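Side-chain contacts in iron-regulated outer membrane protein (Neisseria meningitidis, PDB 4B7O), which acts as a TonB-dependent iron transporter of the outer membrane, probably taking up iron in siderophore-bound form: residues Val72-Gln75 against Gln76-Ser80; Asn545-Gly549 against Thr550-Asn554. All blocks are in the same frame, centred on the assembly; numbering follows the deposited sequence.

Contact 1. Residues Val72-Gln75 against Gln76-Ser80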
ATOM      1  N   VAL A  72       3.929  11.331  -7.197  1.00 51.06           N
ATOM      2  CA  VAL A  72       3.061  11.742  -8.245  1.00 48.69           C
ATOM      3  C   VAL A  72       2.102  12.791  -7.745  1.00 44.39           C
ATOM      4  O   VAL A  72       1.672  12.787  -6.617  1.00 45.28           O
ATOM      5  CB  VAL A  72       2.418  10.520  -8.976  1.00 52.06           C
ATOM      6  CG1 VAL A  72       1.656   9.648  -8.009  1.00 50.03           C
ATOM      7  CG2 VAL A  72       1.555  10.954 -10.176  1.00 51.44           C
ATOM      8  N   THR A  73       1.799  13.702  -8.636  1.00 46.38           N
ATOM      9  CA  THR A  73       1.082  14.899  -8.331  1.00 48.46           C
ATOM     10  C   THR A  73      -0.105  14.904  -9.287  1.00 47.48           C
ATOM     11  O   THR A  73      -0.081  14.198 -10.310  1.00 42.60           O
ATOM     12  CB  THR A  73       2.045  16.091  -8.560  1.00 53.22           C
ATOM     13  OG1 THR A  73       1.881  17.058  -7.535  1.00 58.39           O
ATOM     14  CG2 THR A  73       1.887  16.721  -9.915  1.00 46.43           C
ATOM     15  N   LEU A  74      -1.137  15.676  -8.945  1.00 44.35           N
ATOM     16  CA  LEU A  74      -2.383  15.661  -9.682  1.00 40.60           C
ATOM     17  C   LEU A  74      -2.167  16.194 -11.069  1.00 39.86           C
ATOM     18  O   LEU A  74      -2.636  15.608 -12.038  1.00 37.75           O
ATOM     19  CB  LEU A  74      -3.490  16.437  -8.967  1.00 39.64           C
ATOM     20  CG  LEU A  74      -4.903  16.270  -9.568  1.00 39.14           C
ATOM     21  CD1 LEU A  74      -5.344  14.816  -9.623  1.00 38.13           C
ATOM     22  CD2 LEU A  74      -5.955  17.065  -8.810  1.00 33.89           C
ATOM     23  N   GLN A  75      -1.411  17.270 -11.182  1.00 40.62           N
ATOM     24  CA  GLN A  75      -1.132  17.780 -12.487  1.00 46.35           C
ATOM     25  C   GLN A  75      -0.360  16.721 -13.314  1.00 45.58           C
ATOM     26  O   GLN A  75      -0.555  16.645 -14.513  1.00 43.67           O
ATOM     27  CB  GLN A  75      -0.469  19.162 -12.416  1.00 50.77           C
ATOM     28  CG  GLN A  75       1.053  19.176 -12.360  1.00 61.15           C
ATOM     29  CD  GLN A  75       1.709  19.069 -13.735  1.00 65.62           C
ATOM     30  OE1 GLN A  75       1.215  19.631 -14.731  1.00 65.69           O
ATOM     31  NE2 GLN A  75       2.830  18.340 -13.799  1.00 65.05           N
ATOM     32  N   GLN A  76       0.443  15.869 -12.679  1.00 42.09           N
ATOM     33  CA  GLN A  76       1.094  14.774 -13.410  1.00 44.76           C
ATOM     34  C   GLN A  76       0.199  13.634 -13.782  1.00 45.71           C
ATOM     35  O   GLN A  76       0.305  13.092 -14.870  1.00 48.47           O
ATOM     36  CB  GLN A  76       2.220  14.175 -12.615  1.00 51.30           C
ATOM     37  CG  GLN A  76       3.550  14.816 -12.934  1.00 58.87           C
ATOM     38  CD  GLN A  76       4.542  14.612 -11.816  1.00 64.96           C
ATOM     39  OE1 GLN A  76       4.393  13.705 -10.968  1.00 68.63           O
ATOM     40  NE2 GLN A  76       5.569  15.451 -11.801  1.00 60.72           N
ATOM     41  N   LYS A  77      -0.671  13.247 -12.866  1.00 41.87           N
ATOM     42  CA  LYS A  77      -1.656  12.226 -13.125  1.00 39.69           C
ATOM     43  C   LYS A  77      -2.610  12.605 -14.295  1.00 39.63           C
ATOM     44  O   LYS A  77      -2.964  11.780 -15.106  1.00 42.58           O
ATOM     45  CB  LYS A  77      -2.409  12.013 -11.841  1.00 40.57           C
ATOM     46  CG  LYS A  77      -2.967  10.634 -11.658  1.00 42.27           C
ATOM     47  CD  LYS A  77      -3.183  10.400 -10.186  1.00 41.75           C
ATOM     48  CE  LYS A  77      -3.832  11.606  -9.507  1.00 47.26           C
ATOM     49  NZ  LYS A  77      -5.271  11.731  -9.888  1.00 52.66           N
ATOM     50  N   ASP A  78      -2.938  13.877 -14.428  1.00 35.17           N
ATOM     51  CA  ASP A  78      -3.774  14.312 -15.484  1.00 38.01           C
ATOM     52  C   ASP A  78      -3.121  14.084 -16.829  1.00 38.46           C
ATOM     53  O   ASP A  78      -3.779  14.043 -17.828  1.00 42.68           O
ATOM     54  CB  ASP A  78      -4.090  15.803 -15.305  1.00 41.58           C
ATOM     55  CG  ASP A  78      -5.188  16.050 -14.276  1.00 41.67           C
ATOM     56  OD1 ASP A  78      -5.795  15.070 -13.833  1.00 45.35           O
ATOM     57  OD2 ASP A  78      -5.430  17.208 -13.879  1.00 48.96           O
ATOM     58  N   GLU A  79      -1.815  13.933 -16.857  1.00 43.69           N
ATOM     59  CA  GLU A  79      -1.093  13.771 -18.123  1.00 41.78           C
ATOM     60  C   GLU A  79      -0.872  12.337 -18.416  1.00 35.58           C
ATOM     61  O   GLU A  79      -0.250  12.007 -19.375  1.00 47.16           O
ATOM     62  CB  GLU A  79       0.265  14.503 -18.062  1.00 38.24           C
ATOM     63  CG  GLU A  79       0.070  15.997 -17.807  1.00 36.73           C
ATOM     64  CD  GLU A  79       1.377  16.760 -17.865  1.00 44.45           C
ATOM     65  OE1 GLU A  79       2.332  16.215 -18.446  1.00 52.72           O
ATOM     66  OE2 GLU A  79       1.465  17.899 -17.343  1.00 48.47           O
ATOM     67  N   SER A  80      -1.333  11.466 -17.548  1.00 38.18           N
ATOM     68  CA  SER A  80      -1.055  10.044 -17.681  1.00 36.87           C
ATOM     69  C   SER A  80      -2.322   9.261 -18.040  1.00 39.82           C
ATOM     70  O   SER A  80      -3.468   9.707 -17.876  1.00 47.38           O
ATOM     71  CB  SER A  80      -0.490   9.543 -16.358  1.00 38.42           C
ATOM     72  OG  SER A  80      -0.530   8.134 -16.217  1.00 40.28           O
TER
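Leu-74 and Lys-77 touch along one side of the short helix 74-77, in the plug domain of this TonB-dependent transporter. The helix follows strand 67-73, and Thr-73 occupies its N-cap position, though its side chain makes no capping bond. Two backbone bonds define it: Lys-77 N to Thr-73 O (2.8 Å) and Asp-78 N to Leu-74 O (3.0 Å).

The close-packed side carries Val-72, Leu-74, Lys-77 and Asp-78. Lys-77 bends at its last two torsions (44° and 73°). The bends lay its end against Leu-74, with Lys-77 CE 3.6 Å from Leu-74 CD1. NZ is hydrogen-bonded to the carbonyl O of Pro-141. Asp-78 is buried and reaches the barrel wall through a salt bridge to Arg-188. Val-72 also packs on Leu-88 of helix 85-88.

Gln-75 and Gln-76 form the looser, solvent-exposed side. Further along the chain, Glu-79 is anchored by salt bridges to Lys-698 and Arg-646. Gln-76 crosses Thr-73 at about a right angle, and its CB lies 3.7 Å from Thr-73 CG2. Its chain stays extended and runs back toward the start of the helix. There Gln-76 OE1 takes a weak bond from Thr-73 N at 3.5 Å, with an N-H...O angle of 136°.

Contact 2. Residues Asn545-Gly549 against Thr550-Asn554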
ATOM      1  N   ASN A 545      21.553  13.358  -1.606  1.00 34.55           N
ATOM      2  CA  ASN A 545      20.664  13.914  -2.639  1.00 33.27           C
ATOM      3  C   ASN A 545      21.467  14.984  -3.263  1.00 34.61           C
ATOM      4  O   ASN A 545      22.132  15.730  -2.570  1.00 34.68           O
ATOM      5  CB  ASN A 545      19.411  14.524  -2.007  1.00 34.16           C
ATOM      6  CG  ASN A 545      18.584  13.486  -1.252  1.00 39.86           C
ATOM      7  OD1 ASN A 545      18.898  13.120  -0.108  1.00 39.28           O
ATOM      8  ND2 ASN A 545      17.555  12.942  -1.922  1.00 38.49           N
ATOM      9  N   TYR A 546      21.424  15.058  -4.572  1.00 35.96           N
ATOM     10  CA  TYR A 546      22.072  16.103  -5.278  1.00 35.66           C
ATOM     11  C   TYR A 546      21.081  16.748  -6.190  1.00 35.41           C
ATOM     12  O   TYR A 546      20.327  16.056  -6.835  1.00 39.59           O
ATOM     13  CB  TYR A 546      23.266  15.554  -6.088  1.00 38.10           C
ATOM     14  CG  TYR A 546      23.863  16.617  -6.996  1.00 39.50           C
ATOM     15  CD1 TYR A 546      24.847  17.504  -6.547  1.00 37.53           C
ATOM     16  CD2 TYR A 546      23.358  16.810  -8.258  1.00 39.90           C
ATOM     17  CE1 TYR A 546      25.338  18.492  -7.374  1.00 37.45           C
ATOM     18  CE2 TYR A 546      23.838  17.795  -9.070  1.00 40.84           C
ATOM     19  CZ  TYR A 546      24.846  18.614  -8.638  1.00 39.59           C
ATOM     20  OH  TYR A 546      25.266  19.582  -9.531  1.00 43.77           O
ATOM     21  N   ASN A 547      21.111  18.074  -6.304  1.00 40.23           N
ATOM     22  CA  ASN A 547      20.227  18.794  -7.253  1.00 40.62           C
ATOM     23  C   ASN A 547      20.753  20.185  -7.643  1.00 41.88           C
ATOM     24  O   ASN A 547      20.897  21.045  -6.773  1.00 44.99           O
ATOM     25  CB  ASN A 547      18.822  18.957  -6.645  1.00 35.17           C
ATOM     26  CG  ASN A 547      17.824  19.593  -7.623  1.00 36.76           C
ATOM     27  OD1 ASN A 547      18.017  19.589  -8.821  1.00 38.06           O
ATOM     28  ND2 ASN A 547      16.778  20.177  -7.093  1.00 40.98           N
ATOM     29  N   ASP A 548      21.008  20.432  -8.917  1.00 39.64           N
ATOM     30  CA  ASP A 548      21.465  21.766  -9.329  1.00 45.90           C
ATOM     31  C   ASP A 548      20.453  22.411 -10.274  1.00 48.51           C
ATOM     32  O   ASP A 548      20.779  23.303 -11.051  1.00 52.71           O
ATOM     33  CB  ASP A 548      22.844  21.674  -9.996  1.00 44.14           C
ATOM     34  CG  ASP A 548      22.786  20.922 -11.293  1.00 44.96           C
ATOM     35  OD1 ASP A 548      21.718  20.975 -11.920  1.00 42.84           O
ATOM     36  OD2 ASP A 548      23.781  20.276 -11.682  1.00 47.30           O
ATOM     37  N   GLY A 549      19.219  21.939 -10.220  1.00 47.76           N
ATOM     38  CA  GLY A 549      18.192  22.437 -11.099  1.00 47.39           C
ATOM     39  C   GLY A 549      18.220  21.917 -12.527  1.00 47.74           C
ATOM     40  O   GLY A 549      17.290  22.150 -13.240  1.00 49.09           O
ATOM     41  N   THR A 550      19.286  21.228 -12.926  1.00 46.65           N
ATOM     42  CA  THR A 550      19.427  20.587 -14.226  1.00 46.70           C
ATOM     43  C   THR A 550      19.630  19.089 -14.020  1.00 51.77           C
ATOM     44  O   THR A 550      18.885  18.243 -14.544  1.00 55.87           O
ATOM     45  CB  THR A 550      20.681  21.106 -14.964  1.00 47.01           C
ATOM     46  OG1 THR A 550      20.347  22.328 -15.626  1.00 52.55           O
ATOM     47  CG2 THR A 550      21.172  20.118 -16.034  1.00 47.37           C
ATOM     48  N   PHE A 551      20.673  18.756 -13.281  1.00 47.88           N
ATOM     49  CA  PHE A 551      20.984  17.381 -13.011  1.00 45.23           C
ATOM     50  C   PHE A 551      20.563  17.173 -11.576  1.00 45.41           C
ATOM     51  O   PHE A 551      20.681  18.093 -10.761  1.00 47.64           O
ATOM     52  CB  PHE A 551      22.464  17.103 -13.263  1.00 45.08           C
ATOM     53  CG  PHE A 551      22.853  15.672 -13.047  1.00 47.95           C
ATOM     54  CD1 PHE A 551      22.422  14.667 -13.917  1.00 54.43           C
ATOM     55  CD2 PHE A 551      23.630  15.301 -11.967  1.00 53.52           C
ATOM     56  CE1 PHE A 551      22.745  13.312 -13.698  1.00 51.83           C
ATOM     57  CE2 PHE A 551      23.968  13.941 -11.747  1.00 54.46           C
ATOM     58  CZ  PHE A 551      23.516  12.944 -12.606  1.00 46.32           C
ATOM     59  N   ALA A 552      19.964  16.014 -11.304  1.00 39.74           N
ATOM     60  CA  ALA A 552      19.595  15.597  -9.949  1.00 38.56           C
ATOM     61  C   ALA A 552      19.974  14.110  -9.736  1.00 36.68           C
ATOM     62  O   ALA A 552      20.011  13.319 -10.689  1.00 33.32           O
ATOM     63  CB  ALA A 552      18.099  15.799  -9.716  1.00 31.17           C
ATOM     64  N   ALA A 553      20.260  13.724  -8.499  1.00 32.01           N
ATOM     65  CA  ALA A 553      20.547  12.323  -8.238  1.00 36.58           C
ATOM     66  C   ALA A 553      20.240  12.043  -6.786  1.00 35.41           C
ATOM     67  O   ALA A 553      20.104  12.976  -6.001  1.00 36.07           O
ATOM     68  CB  ALA A 553      22.003  11.917  -8.619  1.00 29.22           C
ATOM     69  N   ASN A 554      20.109  10.771  -6.435  1.00 34.46           N
ATOM     70  CA  ASN A 554      19.991  10.410  -5.040  1.00 36.54           C
ATOM     71  C   ASN A 554      20.265   8.935  -4.915  1.00 36.46           C
ATOM     72  O   ASN A 554      20.190   8.220  -5.911  1.00 31.65           O
ATOM     73  CB  ASN A 554      18.609  10.763  -4.498  1.00 34.46           C
ATOM     74  CG  ASN A 554      17.523  10.247  -5.380  1.00 43.84           C
ATOM     75  OD1 ASN A 554      17.141   9.102  -5.265  1.00 41.02           O
ATOM     76  ND2 ASN A 554      17.020  11.094  -6.279  1.00 45.80           N
TER
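Tyr-546 and Phe-551 meet beside the turn between strands 535-547 and 551-567. The two side chains cross at about a right angle. Tyr-546 CE2 lies at the edge of the Phe-551 ring, near its plane, and is 3.8 Å from Phe-551 CD2. In Tyr-546, CG is anti to the backbone N (chi1 172°), which carries the ring along the hairpin toward the turn. Its hydroxyl then donates to Asp-548 OD2 at 2.7 Å. The carboxylate oxygen lies in the plane of the ring, at its edge. Trp-498 of the adjacent strand meets the same ring edge-to-face.

Asp-548 is held at both oxygens. Its CG sits between the backbone N and the carbonyl carbon (chi1 66°), which points OD1 at N-H groups of the turn. Asp-548 OD1 accepts from Thr-550 N (2.6 Å), nearly along its C-O axis. It also accepts from Phe-551 N (2.8 Å), on the syn side but well out of the carboxylate plane. These bonds probably fix the rotation of the carboxylate.

Asn-547 and Ala-552 share the other face of the hairpin. Asn-547 OD1 is 3.9 Å from Ala-552 CB and accepts from Gly-549 N (3.0 Å), which lies above the amide carbonyl plane. This bond closes an Asx turn. Further along that face, Asn-545 ND2 approaches Asn-554 CB, while Asn-545 OD1 accepts from Gly-64 N.

Tyr-546 and Ala-553 exchange two backbone bonds as an antiparallel hydrogen-bonded pair, and Asp-548 N binds Phe-551 O. Together they make a tight beta hairpin of the kind that joins neighbouring strands in outer-membrane beta barrels.

How the contacts relate
Contact 1 comes first along the chain, in the N-terminal plug. Contact 2 comes much later, in the beta barrel. Their centres are about 22 Å apart, and their nearest atoms are about 13 Å apart. They do not touch and share no strand or helix. Contact 1 spans the end of strand 67-73, an outermost strand of the four-stranded plug sheet, and the helix after it, while contact 2 turns between barrel strands 535-547 and 551-567. The two domains still meet near both sites. Acidic residues at the end of contact 1 pair with basic residues of the barrel, and Asn-545 of contact 2 bonds to Gly-64. Both sites thus link the plug to the barrel around it, as expected for a TonB-dependent transporter.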